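Local coordinates for hypothetical multiheme protein (Ignicoccus hospitalis KIN4/I, PDB 4QO5) that binds eight c-type hemes as a membrane-associated multiheme cytochrome and probably carries electrons, although its physiological role is not established, at residues 241-255 and 482-496. Numbering follows the deposited sequence.
Sequences DPDVPAFNVWKESKH and YGTAMNGQDWTTFKR. With HEC (heme c), chain H.
With CG between the backbone N and the carbonyl carbon (chi1 66°) and the chain extended beyond it, Glu252 pushes its carboxylate into the turn at 489-491, while Asp241, CG opposite its backbone N (chi1 176°), aims its own at Trp491 and Arg496. Three backbone N-H groups hold Glu252: Asp490 N reaches the syn lone pair of OE1 at 2.9 Å, and OE2 takes Trp491 N on its syn side and Gln489 N from above the carboxylate plane. At the other end Arg496 grips Asp241 side-on, NE to OD2 at 2.8 Å and NH2 to OD1 at 2.7 Å, both on syn lone pairs. OD2 also accepts Trp491 NE1 at 2.9 Å, from above the carboxylate, which stands 81° to the indole. Asn248 CB lies over one indole face in a CH-pi contact, 3.4 Å from the centroid of the six-membered ring, with Lys495 CG over the opposite face. A leucine in place of Trp491 would probably leave Asp241 OD2 without one of its donors and open a gap beneath Asn248 and beside Pro245. Val249 packs CG2 on Trp491 CB and CG1 on Met486 CB, each at 3.7 Å. Met486 SD binds the heme iron at 2.4 Å, opposite His288, and one water links its carbonyl to Ser253 OG and His255 ND1; His255 is an axial ligand of another heme. Asp241 OD1 also forms a salt bridge with Lys495 of the third subunit. The contact thus sets helix 246-252 against the C-terminal end of helix 464-485 and the loop leading to helix 498-520, with helix 413-447 packing on Ala485 and Asn487.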
loop_
_atom_site.group_PDB
_atom_site.type_symbol
_atom_site.label_atom_id
_atom_site.label_comp_id
_atom_site.label_asym_id
_atom_site.label_seq_id
_atom_site.Cartn_x
_atom_site.Cartn_y
_atom_site.Cartn_z
ATOM N N ASP A 241 2.313 -6.914 4.923
ATOM C CA ASP A 241 3.472 -7.253 4.117
ATOM C C ASP A 241 4.766 -6.799 4.800
ATOM O O ASP A 241 4.799 -5.740 5.429
ATOM C CB ASP A 241 3.290 -6.493 2.790
ATOM C CG ASP A 241 4.456 -6.651 1.847
ATOM O OD1 ASP A 241 5.179 -5.651 1.629
ATOM O OD2 ASP A 241 4.623 -7.756 1.301
ATOM N N PRO A 242 5.862 -7.562 4.648
ATOM C CA PRO A 242 6.081 -8.787 3.860
ATOM C C PRO A 242 5.841 -10.098 4.591
ATOM O O PRO A 242 5.701 -11.123 3.921
ATOM C CB PRO A 242 7.566 -8.703 3.506
ATOM C CG PRO A 242 8.184 -7.968 4.689
ATOM C CD PRO A 242 7.125 -6.975 5.139
ATOM N N ASP A 243 5.825 -10.070 5.924
ATOM C CA ASP A 243 5.812 -11.308 6.711
ATOM C C ASP A 243 4.429 -11.883 6.950
ATOM O O ASP A 243 4.239 -13.110 6.997
ATOM C CB ASP A 243 6.545 -11.114 8.058
ATOM C CG ASP A 243 6.092 -9.856 8.833
ATOM O OD1 ASP A 243 5.891 -9.957 10.076
ATOM O OD2 ASP A 243 5.990 -8.755 8.230
ATOM N N VAL A 244 3.447 -11.008 7.116
ATOM C CA VAL A 244 2.125 -11.470 7.522
ATOM C C VAL A 244 1.039 -10.688 6.776
ATOM O O VAL A 244 0.162 -10.098 7.395
ATOM C CB VAL A 244 1.951 -11.334 9.073
ATOM C CG1 VAL A 244 2.792 -12.381 9.812
ATOM C CG2 VAL A 244 2.360 -9.930 9.554
ATOM N N PRO A 245 1.062 -10.735 5.427
ATOM C CA PRO A 245 0.349 -9.753 4.599
ATOM C C PRO A 245 -1.154 -9.979 4.498
ATOM O O PRO A 245 -1.699 -9.863 3.397
ATOM C CB PRO A 245 0.957 -9.977 3.216
ATOM C CG PRO A 245 1.207 -11.481 3.179
ATOM C CD PRO A 245 1.735 -11.759 4.604
ATOM N N ALA A 246 -1.817 -10.326 5.595
ATOM C CA ALA A 246 -3.251 -10.572 5.510
ATOM C C ALA A 246 -4.041 -9.316 5.085
ATOM O O ALA A 246 -4.946 -9.406 4.245
ATOM C CB ALA A 246 -3.781 -11.199 6.798
ATOM N N PHE A 247 -3.656 -8.142 5.585
ATOM C CA PHE A 247 -4.340 -6.921 5.180
ATOM C C PHE A 247 -4.197 -6.655 3.687
ATOM O O PHE A 247 -5.153 -6.257 3.022
ATOM C CB PHE A 247 -3.847 -5.696 5.968
ATOM C CG PHE A 247 -4.516 -4.422 5.564
ATOM C CD1 PHE A 247 -5.789 -4.130 6.018
ATOM C CD2 PHE A 247 -3.878 -3.519 4.722
ATOM C CE1 PHE A 247 -6.423 -2.964 5.659
ATOM C CE2 PHE A 247 -4.508 -2.345 4.348
ATOM C CZ PHE A 247 -5.785 -2.063 4.823
ATOM N N ASN A 248 -2.997 -6.876 3.165
ATOM C CA ASN A 248 -2.693 -6.524 1.781
ATOM C C ASN A 248 -3.388 -7.474 0.835
ATOM O O ASN A 248 -3.925 -7.071 -0.190
ATOM C CB ASN A 248 -1.201 -6.618 1.552
ATOM C CG ASN A 248 -0.402 -5.794 2.553
ATOM O OD1 ASN A 248 -0.087 -6.262 3.649
ATOM N ND2 ASN A 248 -0.069 -4.566 2.175
ATOM N N VAL A 249 -3.378 -8.746 1.211
ATOM C CA VAL A 249 -4.081 -9.782 0.456
ATOM C C VAL A 249 -5.572 -9.475 0.418
ATOM O O VAL A 249 -6.203 -9.508 -0.642
ATOM C CB VAL A 249 -3.859 -11.158 1.100
ATOM C CG1 VAL A 249 -4.894 -12.158 0.590
ATOM C CG2 VAL A 249 -2.440 -11.666 0.793
ATOM N N TRP A 250 -6.150 -9.195 1.577
ATOM C CA TRP A 250 -7.582 -8.898 1.637
ATOM C C TRP A 250 -7.957 -7.661 0.827
ATOM O O TRP A 250 -8.974 -7.649 0.150
ATOM C CB TRP A 250 -8.015 -8.711 3.080
ATOM C CG TRP A 250 -9.481 -8.475 3.259
ATOM C CD1 TRP A 250 -10.438 -9.414 3.414
ATOM C CD2 TRP A 250 -10.143 -7.207 3.308
ATOM N NE1 TRP A 250 -11.678 -8.810 3.555
ATOM C CE2 TRP A 250 -11.512 -7.452 3.506
ATOM C CE3 TRP A 250 -9.704 -5.882 3.202
ATOM C CZ2 TRP A 250 -12.455 -6.419 3.596
ATOM C CZ3 TRP A 250 -10.634 -4.866 3.288
ATOM C CH2 TRP A 250 -11.984 -5.129 3.486
ATOM N N LYS A 251 -7.157 -6.602 0.942
ATOM C CA LYS A 251 -7.405 -5.382 0.185
ATOM C C LYS A 251 -7.483 -5.631 -1.326
ATOM O O LYS A 251 -8.313 -5.027 -2.011
ATOM C CB LYS A 251 -6.344 -4.310 0.507
ATOM N N GLU A 252 -6.623 -6.505 -1.851
ATOM C CA GLU A 252 -6.658 -6.784 -3.292
ATOM C C GLU A 252 -7.737 -7.801 -3.666
ATOM O O GLU A 252 -8.141 -7.878 -4.819
ATOM C CB GLU A 252 -5.274 -7.206 -3.841
ATOM C CG GLU A 252 -4.740 -8.541 -3.330
ATOM C CD GLU A 252 -3.649 -9.147 -4.227
ATOM O OE1 GLU A 252 -3.667 -8.907 -5.454
ATOM O OE2 GLU A 252 -2.788 -9.896 -3.710
ATOM N N SER A 253 -8.215 -8.568 -2.693
ATOM C CA SER A 253 -9.254 -9.561 -2.940
ATOM C C SER A 253 -10.582 -8.909 -3.280
ATOM O O SER A 253 -10.832 -7.771 -2.908
ATOM C CB SER A 253 -9.461 -10.447 -1.698
ATOM O OG SER A 253 -10.215 -9.782 -0.682
ATOM N N LYS A 254 -11.440 -9.632 -3.995
ATOM C CA LYS A 254 -12.752 -9.085 -4.318
ATOM C C LYS A 254 -13.576 -8.784 -3.069
ATOM O O LYS A 254 -14.343 -7.819 -3.058
ATOM C CB LYS A 254 -13.511 -10.007 -5.291
ATOM C CG LYS A 254 -12.738 -10.236 -6.587
ATOM C CD LYS A 254 -13.516 -11.082 -7.610
ATOM C CE LYS A 254 -14.501 -10.247 -8.409
ATOM N NZ LYS A 254 -15.101 -11.045 -9.540
ATOM N N HIS A 255 -13.433 -9.592 -2.016
ATOM C CA HIS A 255 -14.104 -9.295 -0.758
ATOM C C HIS A 255 -13.751 -7.874 -0.317
ATOM O O HIS A 255 -14.623 -7.096 0.066
ATOM C CB HIS A 255 -13.619 -10.216 0.345
ATOM C CG HIS A 255 -13.965 -11.649 0.122
ATOM N ND1 HIS A 255 -13.112 -12.676 0.452
ATOM C CD2 HIS A 255 -15.066 -12.225 -0.409
ATOM C CE1 HIS A 255 -13.672 -13.829 0.136
ATOM N NE2 HIS A 255 -14.858 -13.580 -0.371
ATOM N N TYR A 482 -0.879 -17.241 2.366
ATOM C CA TYR A 482 -1.876 -16.238 2.742
ATOM C C TYR A 482 -2.763 -15.850 1.556
ATOM O O TYR A 482 -3.991 -15.702 1.696
ATOM C CB TYR A 482 -1.177 -14.958 3.224
ATOM C CG TYR A 482 -0.850 -14.895 4.701
ATOM C CD1 TYR A 482 -0.287 -15.973 5.373
ATOM C CD2 TYR A 482 -1.083 -13.732 5.415
ATOM C CE1 TYR A 482 0.032 -15.879 6.739
ATOM C CE2 TYR A 482 -0.769 -13.632 6.767
ATOM C CZ TYR A 482 -0.223 -14.702 7.421
ATOM O OH TYR A 482 0.080 -14.574 8.768
ATOM N N GLY A 483 -2.124 -15.610 0.414
ATOM C CA GLY A 483 -2.806 -15.148 -0.788
ATOM C C GLY A 483 -3.763 -16.203 -1.312
ATOM O O GLY A 483 -4.841 -15.892 -1.815
ATOM N N THR A 484 -3.374 -17.464 -1.161
ATOM C CA THR A 484 -4.232 -18.580 -1.604
ATOM C C THR A 484 -5.411 -18.706 -0.647
ATOM O O THR A 484 -6.550 -18.788 -1.070
ATOM C CB THR A 484 -3.440 -19.881 -1.665
ATOM O OG1 THR A 484 -2.302 -19.691 -2.514
ATOM C CG2 THR A 484 -4.306 -21.037 -2.210
ATOM N N ALA A 485 -5.133 -18.655 0.658
ATOM C CA ALA A 485 -6.185 -18.773 1.660
ATOM C C ALA A 485 -7.228 -17.667 1.561
ATOM O O ALA A 485 -8.414 -17.912 1.790
ATOM C CB ALA A 485 -5.582 -18.786 3.072
ATOM N N MET A 486 -6.792 -16.443 1.246
ATOM C CA MET A 486 -7.688 -15.296 1.354
ATOM C C MET A 486 -7.863 -14.516 0.038
ATOM O O MET A 486 -8.209 -13.331 0.059
ATOM C CB MET A 486 -7.223 -14.367 2.475
ATOM C CG MET A 486 -7.510 -14.992 3.851
ATOM S SD MET A 486 -6.690 -14.066 5.160
ATOM C CE MET A 486 -5.005 -14.697 4.988
ATOM N N ASN A 487 -7.606 -15.205 -1.070
ATOM C CA ASN A 487 -7.969 -14.736 -2.405
ATOM C C ASN A 487 -7.177 -13.527 -2.864
ATOM O O ASN A 487 -7.746 -12.563 -3.382
ATOM C CB ASN A 487 -9.466 -14.431 -2.466
ATOM C CG ASN A 487 -10.297 -15.555 -1.922
ATOM O OD1 ASN A 487 -10.134 -16.704 -2.324
ATOM N ND2 ASN A 487 -11.159 -15.244 -0.967
ATOM N N GLY A 488 -5.861 -13.589 -2.681
ATOM C CA GLY A 488 -4.981 -12.567 -3.198
ATOM C C GLY A 488 -4.653 -12.883 -4.646
ATOM O O GLY A 488 -5.096 -13.892 -5.199
ATOM N N GLN A 489 -3.884 -12.002 -5.263
ATOM C CA GLN A 489 -3.415 -12.198 -6.619
ATOM C C GLN A 489 -1.928 -11.849 -6.690
ATOM O O GLN A 489 -1.085 -12.726 -6.870
ATOM C CB GLN A 489 -4.232 -11.347 -7.599
ATOM C CG GLN A 489 -5.683 -11.824 -7.787
ATOM C CD GLN A 489 -6.655 -11.193 -6.797
ATOM O OE1 GLN A 489 -6.338 -10.206 -6.127
ATOM N NE2 GLN A 489 -7.847 -11.764 -6.703
ATOM N N ASP A 490 -1.587 -10.577 -6.517
ATOM C CA ASP A 490 -0.178 -10.214 -6.661
ATOM C C ASP A 490 0.690 -10.636 -5.478
ATOM O O ASP A 490 1.889 -10.850 -5.647
ATOM C CB ASP A 490 0.017 -8.743 -7.051
ATOM C CG ASP A 490 1.114 -8.563 -8.104
ATOM O OD1 ASP A 490 1.645 -9.579 -8.623
ATOM O OD2 ASP A 490 1.415 -7.405 -8.453
ATOM N N TRP A 491 0.094 -10.813 -4.297
ATOM C CA TRP A 491 0.875 -11.315 -3.166
ATOM C C TRP A 491 1.299 -12.772 -3.369
ATOM O O TRP A 491 2.241 -13.244 -2.746
ATOM C CB TRP A 491 0.164 -11.093 -1.811
ATOM C CG TRP A 491 0.768 -9.929 -1.114
ATOM C CD1 TRP A 491 1.775 -9.956 -0.204
ATOM C CD2 TRP A 491 0.481 -8.552 -1.359
ATOM N NE1 TRP A 491 2.118 -8.672 0.159
ATOM C CE2 TRP A 491 1.326 -7.792 -0.529
ATOM C CE3 TRP A 491 -0.429 -7.888 -2.188
ATOM C CZ2 TRP A 491 1.303 -6.397 -0.510
ATOM C CZ3 TRP A 491 -0.462 -6.509 -2.164
ATOM C CH2 TRP A 491 0.396 -5.775 -1.334
ATOM N N THR A 492 0.608 -13.485 -4.254
ATOM C CA THR A 492 1.019 -14.845 -4.577
ATOM C C THR A 492 1.980 -14.873 -5.766
ATOM O O THR A 492 2.461 -15.939 -6.150
ATOM C CB THR A 492 -0.186 -15.742 -4.952
ATOM O OG1 THR A 492 -0.829 -15.204 -6.114
ATOM C CG2 THR A 492 -1.187 -15.799 -3.818
ATOM N N THR A 493 2.252 -13.708 -6.354
ATOM C CA THR A 493 3.007 -13.660 -7.597
ATOM C C THR A 493 4.261 -12.757 -7.528
ATOM O O THR A 493 5.285 -13.163 -6.985
ATOM C CB THR A 493 2.080 -13.247 -8.766
ATOM O OG1 THR A 493 0.872 -14.030 -8.710
ATOM C CG2 THR A 493 2.760 -13.469 -10.105
ATOM N N PHE A 494 4.190 -11.549 -8.081
ATOM C CA PHE A 494 5.395 -10.739 -8.256
ATOM C C PHE A 494 5.772 -9.924 -7.029
ATOM O O PHE A 494 6.952 -9.688 -6.775
ATOM C CB PHE A 494 5.246 -9.787 -9.442
ATOM C CG PHE A 494 5.168 -10.474 -10.771
ATOM C CD1 PHE A 494 6.240 -11.218 -11.257
ATOM C CD2 PHE A 494 4.046 -10.326 -11.559
ATOM C CE1 PHE A 494 6.166 -11.827 -12.509
ATOM C CE2 PHE A 494 3.964 -10.930 -12.790
ATOM C CZ PHE A 494 5.030 -11.680 -13.269
ATOM N N LYS A 495 4.767 -9.478 -6.287
ATOM C CA LYS A 495 5.007 -8.630 -5.132
ATOM C C LYS A 495 5.785 -9.386 -4.039
ATOM O O LYS A 495 6.784 -8.893 -3.522
ATOM C CB LYS A 495 3.677 -8.071 -4.597
ATOM C CG LYS A 495 3.806 -7.174 -3.361
ATOM C CD LYS A 495 4.778 -6.025 -3.618
ATOM C CE LYS A 495 4.706 -4.978 -2.527
ATOM N NZ LYS A 495 3.726 -3.924 -2.867
ATOM N N ARG A 496 5.359 -10.601 -3.714
ATOM C CA ARG A 496 5.957 -11.296 -2.570
ATOM C C ARG A 496 5.712 -12.802 -2.685
ATOM O O ARG A 496 5.829 -13.525 -1.719
ATOM C CB ARG A 496 5.356 -10.766 -1.263
ATOM C CG ARG A 496 6.298 -10.816 -0.052
ATOM C CD ARG A 496 7.428 -9.785 -0.189
ATOM N NE ARG A 496 6.950 -8.415 -0.039
ATOM C CZ ARG A 496 7.695 -7.341 -0.283
ATOM N NH1 ARG A 496 8.947 -7.489 -0.689
ATOM N NH2 ARG A 496 7.195 -6.126 -0.122
HETATM FE FE HEC H . -7.770 -14.672 7.203
HETATM C CHA HEC H . -5.680 -17.402 7.455
HETATM C CHB HEC H . -5.791 -12.897 9.354
HETATM C CHC HEC H . -9.401 -11.846 6.324
HETATM C CHD HEC H . -10.196 -16.558 5.865
HETATM N NA HEC H . -6.088 -15.081 8.214
HETATM C C1A HEC H . -5.324 -16.237 8.118
HETATM C C2A HEC H . -4.086 -16.020 8.823
HETATM C C3A HEC H . -4.096 -14.773 9.328
HETATM C C4A HEC H . -5.361 -14.157 8.975
HETATM C CMA HEC H . -2.999 -14.074 10.169
HETATM C CAA HEC H . -2.955 -17.069 8.917
HETATM C CBA HEC H . -2.933 -17.662 10.332
HETATM C CGA HEC H . -1.984 -18.830 10.252
HETATM O O1A HEC H . -0.750 -18.613 10.352
HETATM O O2A HEC H . -2.470 -19.972 10.039
HETATM N NB HEC H . -7.655 -12.776 7.800
HETATM C C1B HEC H . -6.681 -12.217 8.598
HETATM C C2B HEC H . -6.674 -10.811 8.395
HETATM C C3B HEC H . -7.650 -10.577 7.507
HETATM C C4B HEC H . -8.302 -11.786 7.149
HETATM C CMB HEC H . -5.671 -9.884 9.145
HETATM C CAB HEC H . -8.178 -9.357 6.777
HETATM C CBB HEC H . -7.083 -8.342 6.429
HETATM N NC HEC H . -9.484 -14.254 6.405
HETATM C C1C HEC H . -9.987 -13.035 5.993
HETATM C C2C HEC H . -11.306 -13.224 5.424
HETATM C C3C HEC H . -11.305 -14.522 5.060
HETATM C C4C HEC H . -10.296 -15.192 5.811
HETATM C CMC HEC H . -11.931 -12.061 4.627
HETATM C CAC HEC H . -12.314 -15.426 4.316
HETATM C CBC HEC H . -13.193 -14.780 3.235
HETATM N ND HEC H . -7.915 -16.671 6.744
HETATM C C1D HEC H . -9.034 -17.224 6.141
HETATM C C2D HEC H . -8.800 -18.613 5.889
HETATM C C3D HEC H . -7.383 -18.871 6.357
HETATM C C4D HEC H . -6.908 -17.609 6.892
HETATM C CMD HEC H . -9.778 -19.606 5.223
HETATM C CAD HEC H . -6.622 -20.201 6.368
HETATM C CBD HEC H . -7.064 -20.853 7.696
HETATM C CGD HEC H . -5.987 -21.778 8.192
HETATM O O1D HEC H . -4.808 -21.561 7.828
HETATM O O2D HEC H . -6.294 -22.739 8.951
HETATM O O HOH W 1 -10.488 -12.056 1.092
HETATM O O HOH W 2 -10.179 -12.113 -4.935
#